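Local coordinates for prepilin-like protein (Thermus thermophilus, PDB 6QVF) that is a type IV pilin-like protein associated with natural competence and probably serves as a DNA receptor at the pilus tip, at residues Q7-A18 against A124-L134; R25-E33 against R56-Y64. All coordinates share one frame; numbering follows the deposited sequence.

Interaction 1 (Q7-A18 against A124-L134); sequences QARFATDAKAAA and ATHPRGPKVTL
Ala124 sets its CB 3.3 Å from the carbonyl O of Ala14 and also packs on the methyl of Ala18. CB of Phe10 sits over the centre of the His126 imidazole, 3.6 Å from the ring centroid, a CH-pi contact. The two rings meet obliquely, neither stacked nor edge-to-face, with planes at 33°. His126 CG is anti to the backbone N (chi1 -159°), which carries the imidazole to the helix. There ND1 accepts the N-H of Arg128 in the ring plane, and NE2 reaches Asp13 OD2 through a water. With an alanine here, Arg128 N is likely to lose its acceptor and Phe10 CB the face it rests on. Arg128 is third in a type I turn, closed by Gly129 N bonding His126 O. Its CB lies over one face of Phe10. Its chain, bent at chi2 and chi3, folds back and sets NH1 3.5 Å from Phe10 CZ. Its carbonyl O takes a weak bond from Gln7 NE2 (3.3 Å). A helix laid on an antiparallel sheet is the type IV pilin plan, met here at a hairpin tip. Pro130 packs CB on Ala11 CB and CG on Phe10 CB. Val132 CG2 is 4.0 Å from Ala14 CB. Leu134 CD1 reaches Ala18 CB.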
loop_
_atom_site.group_PDB
_atom_site.type_symbol
_atom_site.label_atom_id
_atom_site.label_comp_id
_atom_site.label_asym_id
_atom_site.label_seq_id
_atom_site.Cartn_x
_atom_site.Cartn_y
_atom_site.Cartn_z
ATOM N N GLN B 7 -2.903 16.434 17.780
ATOM C CA GLN B 7 -2.324 15.284 17.142
ATOM C C GLN B 7 -3.183 14.900 15.942
ATOM O O GLN B 7 -2.641 14.513 14.929
ATOM C CB GLN B 7 -2.216 14.103 18.104
ATOM C CG GLN B 7 -1.145 14.233 19.162
ATOM C CD GLN B 7 0.249 14.126 18.604
ATOM O OE1 GLN B 7 0.709 13.064 18.173
ATOM N NE2 GLN B 7 0.924 15.250 18.594
ATOM N N ALA B 8 -4.507 15.030 16.047
ATOM C CA ALA B 8 -5.388 14.691 14.908
ATOM C C ALA B 8 -5.119 15.633 13.727
ATOM O O ALA B 8 -5.139 15.231 12.567
ATOM C CB ALA B 8 -6.842 14.715 15.313
ATOM N N ARG B 9 -4.829 16.897 14.017
ATOM C CA ARG B 9 -4.543 17.860 12.980
ATOM C C ARG B 9 -3.211 17.521 12.314
ATOM O O ARG B 9 -3.108 17.557 11.089
ATOM C CB ARG B 9 -4.499 19.276 13.550
ATOM C CG ARG B 9 -5.860 19.943 13.605
ATOM C CD ARG B 9 -5.723 21.429 13.901
ATOM N NE ARG B 9 -4.826 21.682 15.029
ATOM C CZ ARG B 9 -5.229 21.774 16.290
ATOM N NH1 ARG B 9 -6.510 21.606 16.551
ATOM N NH2 ARG B 9 -4.377 22.052 17.268
ATOM N N PHE B 10 -2.202 17.211 13.125
ATOM C CA PHE B 10 -0.883 16.827 12.623
ATOM C C PHE B 10 -1.003 15.547 11.783
ATOM O O PHE B 10 -0.339 15.401 10.751
ATOM C CB PHE B 10 0.114 16.596 13.755
ATOM C CG PHE B 10 0.395 17.811 14.599
ATOM C CD1 PHE B 10 0.446 19.073 14.030
ATOM C CD2 PHE B 10 0.624 17.683 15.955
ATOM C CE1 PHE B 10 0.704 20.189 14.814
ATOM C CE2 PHE B 10 0.875 18.794 16.733
ATOM C CZ PHE B 10 0.916 20.043 16.163
ATOM N N ALA B 11 -1.867 14.627 12.210
ATOM C CA ALA B 11 -2.051 13.374 11.418
ATOM C C ALA B 11 -2.707 13.670 10.065
ATOM O O ALA B 11 -2.347 13.099 9.035
ATOM C CB ALA B 11 -2.897 12.389 12.168
ATOM N N THR B 12 -3.674 14.580 10.052
ATOM C CA THR B 12 -4.322 14.998 8.823
ATOM C C THR B 12 -3.294 15.633 7.877
ATOM O O THR B 12 -3.272 15.355 6.677
ATOM C CB THR B 12 -5.432 16.014 9.121
ATOM O OG1 THR B 12 -6.491 15.345 9.802
ATOM C CG2 THR B 12 -5.979 16.649 7.865
ATOM N N ASP B 13 -2.427 16.474 8.426
ATOM C CA ASP B 13 -1.368 17.143 7.659
ATOM C C ASP B 13 -0.353 16.129 7.101
ATOM O O ASP B 13 0.083 16.230 5.948
ATOM C CB ASP B 13 -0.646 18.185 8.497
ATOM C CG ASP B 13 -1.533 19.342 8.917
ATOM O OD1 ASP B 13 -2.629 19.522 8.310
ATOM O OD2 ASP B 13 -1.118 20.048 9.861
ATOM N N ALA B 14 0.029 15.161 7.924
ATOM C CA ALA B 14 0.962 14.107 7.520
ATOM C C ALA B 14 0.347 13.322 6.372
ATOM O O ALA B 14 1.051 12.991 5.390
ATOM C CB ALA B 14 1.276 13.202 8.687
ATOM N N LYS B 15 -0.954 13.018 6.492
ATOM C CA LYS B 15 -1.608 12.282 5.400
ATOM C C LYS B 15 -1.590 13.092 4.107
ATOM O O LYS B 15 -1.360 12.531 2.994
ATOM C CB LYS B 15 -3.055 11.889 5.728
ATOM C CG LYS B 15 -3.551 10.817 4.781
ATOM C CD LYS B 15 -4.930 10.909 4.389
ATOM C CE LYS B 15 -5.913 11.029 5.520
ATOM N NZ LYS B 15 -7.206 11.497 4.957
ATOM N N ALA B 16 -1.902 14.381 4.192
ATOM C CA ALA B 16 -1.915 15.213 2.977
ATOM C C ALA B 16 -0.522 15.253 2.321
ATOM O O ALA B 16 -0.414 15.220 1.080
ATOM C CB ALA B 16 -2.394 16.598 3.307
ATOM N N ALA B 17 0.535 15.332 3.111
ATOM C CA ALA B 17 1.894 15.357 2.586
ATOM C C ALA B 17 2.207 14.014 1.895
ATOM O O ALA B 17 2.764 13.983 0.781
ATOM C CB ALA B 17 2.870 15.605 3.692
ATOM N N ALA B 18 1.827 12.901 2.537
ATOM C CA ALA B 18 2.052 11.594 1.938
ATOM C C ALA B 18 1.312 11.497 0.602
ATOM O O ALA B 18 1.880 10.965 -0.361
ATOM C CB ALA B 18 1.612 10.500 2.866
ATOM N N ALA B 124 5.110 9.512 5.615
ATOM C CA ALA B 124 5.221 10.884 6.150
ATOM C C ALA B 124 5.395 10.807 7.664
ATOM O O ALA B 124 4.625 10.143 8.324
ATOM C CB ALA B 124 3.994 11.676 5.845
ATOM N N THR B 125 6.447 11.423 8.186
ATOM C CA THR B 125 6.669 11.410 9.637
ATOM C C THR B 125 6.598 12.856 10.120
ATOM O O THR B 125 7.522 13.652 9.859
ATOM C CB THR B 125 8.036 10.823 10.000
ATOM O OG1 THR B 125 8.134 9.455 9.599
ATOM C CG2 THR B 125 8.307 10.932 11.483
ATOM N N HIS B 126 5.477 13.209 10.745
ATOM C CA HIS B 126 5.288 14.562 11.276
ATOM C C HIS B 126 6.290 14.785 12.390
ATOM O O HIS B 126 6.515 13.897 13.208
ATOM C CB HIS B 126 3.875 14.765 11.814
ATOM C CG HIS B 126 3.493 16.196 11.902
ATOM N ND1 HIS B 126 3.944 17.038 12.921
ATOM C CD2 HIS B 126 2.704 16.937 11.093
ATOM C CE1 HIS B 126 3.438 18.230 12.709
ATOM N NE2 HIS B 126 2.652 18.201 11.615
ATOM N N PRO B 127 6.937 15.969 12.424
ATOM C CA PRO B 127 7.879 16.282 13.495
ATOM C C PRO B 127 7.253 16.192 14.894
ATOM O O PRO B 127 7.965 15.955 15.864
ATOM C CB PRO B 127 8.323 17.720 13.205
ATOM C CG PRO B 127 7.978 17.957 11.755
ATOM C CD PRO B 127 6.860 17.009 11.386
ATOM N N ARG B 128 5.932 16.363 14.997
ATOM C CA ARG B 128 5.280 16.282 16.291
ATOM C C ARG B 128 4.752 14.869 16.588
ATOM O O ARG B 128 4.054 14.694 17.578
ATOM C CB ARG B 128 4.157 17.317 16.319
ATOM C CG ARG B 128 4.647 18.758 16.209
ATOM C CD ARG B 128 5.505 19.150 17.397
ATOM N NE ARG B 128 4.663 19.246 18.570
ATOM C CZ ARG B 128 3.823 20.241 18.777
ATOM N NH1 ARG B 128 3.692 21.208 17.880
ATOM N NH2 ARG B 128 3.126 20.271 19.889
ATOM N N GLY B 129 5.021 13.889 15.704
ATOM C CA GLY B 129 4.767 12.481 16.046
ATOM C C GLY B 129 4.067 11.674 14.951
ATOM O O GLY B 129 4.560 10.606 14.565
ATOM N N PRO B 130 2.844 12.062 14.531
ATOM C CA PRO B 130 2.051 11.210 13.631
ATOM C C PRO B 130 2.759 10.803 12.342
ATOM O O PRO B 130 3.381 11.632 11.648
ATOM C CB PRO B 130 0.782 12.015 13.357
ATOM C CG PRO B 130 0.661 12.912 14.591
ATOM C CD PRO B 130 2.090 13.244 14.981
ATOM N N LYS B 131 2.633 9.513 12.046
ATOM C CA LYS B 131 3.182 8.902 10.828
ATOM C C LYS B 131 2.025 8.412 9.964
ATOM O O LYS B 131 0.994 7.905 10.479
ATOM C CB LYS B 131 4.083 7.717 11.168
ATOM C CG LYS B 131 5.379 8.093 11.874
ATOM C CD LYS B 131 6.164 6.904 12.392
ATOM C CE LYS B 131 6.527 5.915 11.313
ATOM N NZ LYS B 131 5.410 4.957 11.104
ATOM N N VAL B 132 2.206 8.531 8.648
ATOM C CA VAL B 132 1.238 7.981 7.695
ATOM C C VAL B 132 1.988 7.286 6.556
ATOM O O VAL B 132 2.905 7.888 5.946
ATOM C CB VAL B 132 0.299 9.048 7.121
ATOM C CG1 VAL B 132 -0.611 8.465 6.046
ATOM C CG2 VAL B 132 -0.539 9.708 8.217
ATOM N N THR B 133 1.662 6.013 6.355
ATOM C CA THR B 133 2.280 5.203 5.275
ATOM C C THR B 133 1.220 4.798 4.264
ATOM O O THR B 133 0.229 4.115 4.621
ATOM C CB THR B 133 2.936 3.926 5.813
ATOM O OG1 THR B 133 4.038 4.297 6.646
ATOM C CG2 THR B 133 3.438 3.001 4.722
ATOM N N LEU B 134 1.448 5.184 3.001
ATOM C CA LEU B 134 0.554 4.915 1.895
ATOM C C LEU B 134 1.322 4.227 0.766
ATOM O O LEU B 134 2.485 4.471 0.554
ATOM C CB LEU B 134 -0.055 6.200 1.347
ATOM C CG LEU B 134 -0.798 7.067 2.352
ATOM C CD1 LEU B 134 -1.219 8.361 1.700
ATOM C CD2 LEU B 134 -2.002 6.357 2.932
HETATM O O HOH W 1 1.472 20.394 10.394
#

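Interaction 2 (R25-E33 against R56-Y64)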
loop_
_atom_site.group_PDB
_atom_site.type_symbol
_atom_site.label_atom_id
_atom_site.label_comp_id
_atom_site.label_asym_id
_atom_site.label_seq_id
_atom_site.Cartn_x
_atom_site.Cartn_y
_atom_site.Cartn_z
ATOM N N ARG B 25 5.024 10.707 -7.453
ATOM C CA ARG B 25 5.888 9.596 -7.829
ATOM C C ARG B 25 5.134 8.550 -8.662
ATOM O O ARG B 25 5.691 7.986 -9.616
ATOM C CB ARG B 25 6.544 8.991 -6.583
ATOM C CG ARG B 25 7.400 10.012 -5.857
ATOM C CD ARG B 25 8.563 10.540 -6.678
ATOM N NE ARG B 25 9.263 11.665 -6.088
ATOM C CZ ARG B 25 10.315 12.284 -6.644
ATOM N NH1 ARG B 25 10.798 11.905 -7.830
ATOM N NH2 ARG B 25 10.907 13.268 -5.971
ATOM N N SER B 26 3.843 8.315 -8.389
ATOM C CA SER B 26 3.048 7.368 -9.200
ATOM C C SER B 26 2.868 7.908 -10.617
ATOM O O SER B 26 2.909 7.155 -11.575
ATOM C CB SER B 26 1.675 7.113 -8.584
ATOM O OG SER B 26 1.823 6.518 -7.310
ATOM N N ALA B 27 2.678 9.224 -10.745
ATOM C CA ALA B 27 2.546 9.828 -12.083
ATOM C C ALA B 27 3.820 9.629 -12.908
ATOM O O ALA B 27 3.756 9.445 -14.121
ATOM C CB ALA B 27 2.192 11.295 -11.986
ATOM N N GLU B 28 4.976 9.675 -12.280
ATOM C CA GLU B 28 6.252 9.416 -12.953
ATOM C C GLU B 28 6.295 7.998 -13.520
ATOM O O GLU B 28 6.722 7.788 -14.628
ATOM C CB GLU B 28 7.409 9.624 -11.999
ATOM C CG GLU B 28 7.459 11.072 -11.551
ATOM C CD GLU B 28 8.760 11.747 -11.836
ATOM O OE1 GLU B 28 8.999 11.988 -13.042
ATOM O OE2 GLU B 28 9.528 12.000 -10.862
ATOM N N VAL B 29 5.823 7.020 -12.759
ATOM C CA VAL B 29 5.811 5.643 -13.197
ATOM C C VAL B 29 4.899 5.488 -14.428
ATOM O O VAL B 29 5.194 4.662 -15.302
ATOM C CB VAL B 29 5.373 4.725 -12.049
ATOM C CG1 VAL B 29 5.148 3.302 -12.530
ATOM C CG2 VAL B 29 6.380 4.764 -10.924
ATOM N N LEU B 30 3.783 6.247 -14.472
ATOM C CA LEU B 30 2.772 6.117 -15.510
ATOM C C LEU B 30 3.038 7.024 -16.710
ATOM O O LEU B 30 2.270 6.958 -17.683
ATOM C CB LEU B 30 1.376 6.379 -14.917
ATOM C CG LEU B 30 0.873 5.219 -14.057
ATOM C CD1 LEU B 30 -0.218 5.638 -13.099
ATOM C CD2 LEU B 30 0.389 4.086 -14.937
ATOM N N LYS B 31 4.108 7.801 -16.664
ATOM C CA LYS B 31 4.419 8.789 -17.708
ATOM C C LYS B 31 4.805 8.074 -19.009
ATOM O O LYS B 31 5.511 7.065 -18.997
ATOM C CB LYS B 31 5.581 9.662 -17.215
ATOM C CG LYS B 31 6.025 10.786 -18.129
ATOM C CD LYS B 31 6.900 11.773 -17.397
ATOM C CE LYS B 31 8.212 11.213 -16.925
ATOM N NZ LYS B 31 9.073 12.265 -16.343
ATOM N N SER B 32 4.440 8.670 -20.144
ATOM C CA SER B 32 4.874 8.203 -21.452
ATOM C C SER B 32 5.318 9.417 -22.254
ATOM O O SER B 32 4.932 10.570 -21.923
ATOM C CB SER B 32 3.827 7.426 -22.157
ATOM O OG SER B 32 2.701 8.201 -22.498
ATOM N N GLU B 33 6.101 9.149 -23.310
ATOM C CA GLU B 33 6.626 10.183 -24.201
ATOM C C GLU B 33 6.715 9.602 -25.606
ATOM O O GLU B 33 6.924 8.379 -25.787
ATOM C CB GLU B 33 7.967 10.597 -23.593
ATOM C CG GLU B 33 8.910 11.419 -24.408
ATOM C CD GLU B 33 10.240 11.616 -23.705
ATOM O OE1 GLU B 33 10.283 11.540 -22.454
ATOM O OE2 GLU B 33 11.240 11.846 -24.406
ATOM N N ARG B 56 5.827 5.223 -28.939
ATOM C CA ARG B 56 5.619 5.607 -27.542
ATOM C C ARG B 56 6.665 4.883 -26.674
ATOM O O ARG B 56 7.006 3.730 -26.942
ATOM C CB ARG B 56 4.182 5.268 -27.147
ATOM C CG ARG B 56 3.799 5.773 -25.755
ATOM C CD ARG B 56 2.301 5.677 -25.577
ATOM N NE ARG B 56 1.635 6.729 -26.349
ATOM C CZ ARG B 56 0.827 6.574 -27.391
ATOM N NH1 ARG B 56 0.666 5.407 -27.999
ATOM N NH2 ARG B 56 0.187 7.635 -27.839
ATOM N N SER B 57 7.141 5.596 -25.646
ATOM C CA SER B 57 8.075 5.141 -24.658
ATOM C C SER B 57 7.411 5.280 -23.298
ATOM O O SER B 57 6.923 6.370 -22.940
ATOM C CB SER B 57 9.341 5.943 -24.720
ATOM O OG SER B 57 10.315 5.520 -23.758
ATOM N N PHE B 58 7.414 4.176 -22.537
ATOM C CA PHE B 58 6.805 4.181 -21.201
ATOM C C PHE B 58 7.879 4.197 -20.114
ATOM O O PHE B 58 8.700 3.301 -20.049
ATOM C CB PHE B 58 5.930 2.943 -20.996
ATOM C CG PHE B 58 4.784 2.829 -21.960
ATOM C CD1 PHE B 58 3.652 3.578 -21.770
ATOM C CD2 PHE B 58 4.838 2.008 -23.075
ATOM C CE1 PHE B 58 2.582 3.489 -22.633
ATOM C CE2 PHE B 58 3.767 1.941 -23.953
ATOM C CZ PHE B 58 2.648 2.689 -23.728
ATOM N N TYR B 59 7.817 5.203 -19.254
ATOM C CA TYR B 59 8.736 5.270 -18.129
ATOM C C TYR B 59 8.533 4.069 -17.192
ATOM O O TYR B 59 9.417 3.780 -16.389
ATOM C CB TYR B 59 8.596 6.593 -17.377
ATOM C CG TYR B 59 9.307 7.751 -18.023
ATOM C CD1 TYR B 59 8.894 8.241 -19.252
ATOM C CD2 TYR B 59 10.459 8.277 -17.483
ATOM C CE1 TYR B 59 9.547 9.302 -19.865
ATOM C CE2 TYR B 59 11.109 9.357 -18.067
ATOM C CZ TYR B 59 10.677 9.846 -19.289
ATOM O OH TYR B 59 11.336 10.879 -19.907
ATOM N N PHE B 60 7.355 3.452 -17.241
ATOM C CA PHE B 60 7.098 2.246 -16.450
ATOM C C PHE B 60 8.280 1.277 -16.598
ATOM O O PHE B 60 8.752 0.663 -15.626
ATOM C CB PHE B 60 5.780 1.604 -16.864
ATOM C CG PHE B 60 5.467 0.355 -16.098
ATOM C CD1 PHE B 60 6.040 -0.861 -16.453
ATOM C CD2 PHE B 60 4.659 0.428 -14.980
ATOM C CE1 PHE B 60 5.792 -1.998 -15.692
ATOM C CE2 PHE B 60 4.371 -0.733 -14.263
ATOM C CZ PHE B 60 4.944 -1.921 -14.613
ATOM N N VAL B 61 8.728 1.096 -17.840
ATOM C CA VAL B 61 9.823 0.148 -18.119
ATOM C C VAL B 61 11.100 0.566 -17.401
ATOM O O VAL B 61 11.788 -0.266 -16.791
ATOM C CB VAL B 61 10.053 0.026 -19.635
ATOM C CG1 VAL B 61 11.209 -0.906 -19.980
ATOM C CG2 VAL B 61 8.788 -0.400 -20.350
ATOM N N ASP B 62 11.449 1.850 -17.490
ATOM C CA ASP B 62 12.636 2.368 -16.868
ATOM C C ASP B 62 12.587 2.153 -15.355
ATOM O O ASP B 62 13.544 1.651 -14.766
ATOM C CB ASP B 62 12.860 3.835 -17.211
ATOM C CG ASP B 62 12.932 3.994 -18.718
ATOM O OD1 ASP B 62 13.993 3.674 -19.276
ATOM O OD2 ASP B 62 11.888 4.348 -19.319
ATOM N N TYR B 63 11.470 2.499 -14.738
ATOM C CA TYR B 63 11.402 2.354 -13.273
ATOM C C TYR B 63 11.394 0.870 -12.885
ATOM O O TYR B 63 12.049 0.489 -11.888
ATOM C CB TYR B 63 10.180 3.071 -12.700
ATOM C CG TYR B 63 10.383 4.566 -12.611
ATOM C CD1 TYR B 63 11.194 5.106 -11.632
ATOM C CD2 TYR B 63 9.739 5.440 -13.477
ATOM C CE1 TYR B 63 11.431 6.463 -11.562
ATOM C CE2 TYR B 63 9.946 6.800 -13.400
ATOM C CZ TYR B 63 10.782 7.317 -12.436
ATOM O OH TYR B 63 10.966 8.666 -12.372
ATOM N N TYR B 64 10.620 0.047 -13.597
ATOM C CA TYR B 64 10.495 -1.377 -13.282
ATOM C C TYR B 64 11.868 -2.059 -13.298
ATOM O O TYR B 64 12.193 -2.780 -12.354
ATOM C CB TYR B 64 9.534 -2.089 -14.235
ATOM C CG TYR B 64 9.381 -3.555 -13.915
ATOM C CD1 TYR B 64 8.586 -3.993 -12.875
ATOM C CD2 TYR B 64 10.120 -4.516 -14.592
ATOM C CE1 TYR B 64 8.502 -5.331 -12.521
ATOM C CE2 TYR B 64 10.040 -5.853 -14.239
ATOM C CZ TYR B 64 9.238 -6.269 -13.203
ATOM O OH TYR B 64 9.224 -7.587 -12.814
HETATM O O HOH W 2 10.615 10.452 -14.298
HETATM O O HOH W 3 4.771 4.554 -17.984
HETATM O O HOH W 4 2.614 9.264 -25.025
#
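Glu33 and Ser57 form an antiparallel hydrogen-bonded pair. Glu33 N gives to Ser57 O at 2.9 Å, and Ser57 N gives to Glu33 O. Ser32 and Phe58 are the neighbouring non-hydrogen-bonded pair. Strand 32-35 is thereby an outer strand of a three-stranded antiparallel sheet, beside 55-58. A third backbone bond, from Tyr59 N to Lys31 O (3.0 Å), carries the pairing on to Tyr59. A water bridges the two segments beside it: it donates to Val29 O and Lys31 O and accepts from Phe60 N.

Tyr59 carries most of the polar side-chain contact. Its OH donates to Glu33 OE1 at 2.8 Å, and that oxygen sits at the ring edge, in plane. Glu33 is extended, with CG anti to the backbone N (chi1 167°), and so reaches along to the phenol. Over one face of the same ring lies Lys31. Its CE is 3.5 Å from the centroid and almost on the ring normal, a CH-pi contact. NZ makes a cation-pi contact at 4.3 Å from the centroid. Arg86 makes another cation-pi contact with Tyr59.

Glu28 bridges Arg25 (NH1 to OE2) and Lys31. The hydrogen bond from Lys31 NZ to Glu28 OE1 is weak, at 3.3 Å. Arg25 also pairs with Glu95. A water links Glu28 OE1, Lys31 NZ and Tyr63 OH.

Val29 CG1 meets Phe60 CD2 at 3.8 Å, and CD2 and CE2 of Tyr63 lie against the backbone of Glu28 and Val29. Ser32 CB touches Phe58 CD1.

The chain leaving helix 2-30 is thus paired with strand 55-58, and at Val29 a water completes the join to Phe60. The charge of Lys31 is probably shared between a carboxylate, a water and an aromatic face, while the carboxylate of Glu33 is likely to polarise the Tyr59 hydroxyl.

Overall arrangement
Both interactions use helix 2-30, at different places along it. Interaction 1 takes residues 7-18 and lays them on the hairpin tip of strands 117-125 and 131-139. Interaction 2 takes the helix end and the strand that follows, and joins them to strand 55-58 and helix 59-66. Their centres are about 28 Å apart, and their nearest atoms about 8 Å, without touching. Strand 131-139 connects them: it also meets Val29 and Leu30 through Val138. Along the chain, interaction 2 is nested within the loop closed by interaction 1. Interaction 1 also lies near a second subunit, whose strand extends the sheet past Thr133 and Leu134.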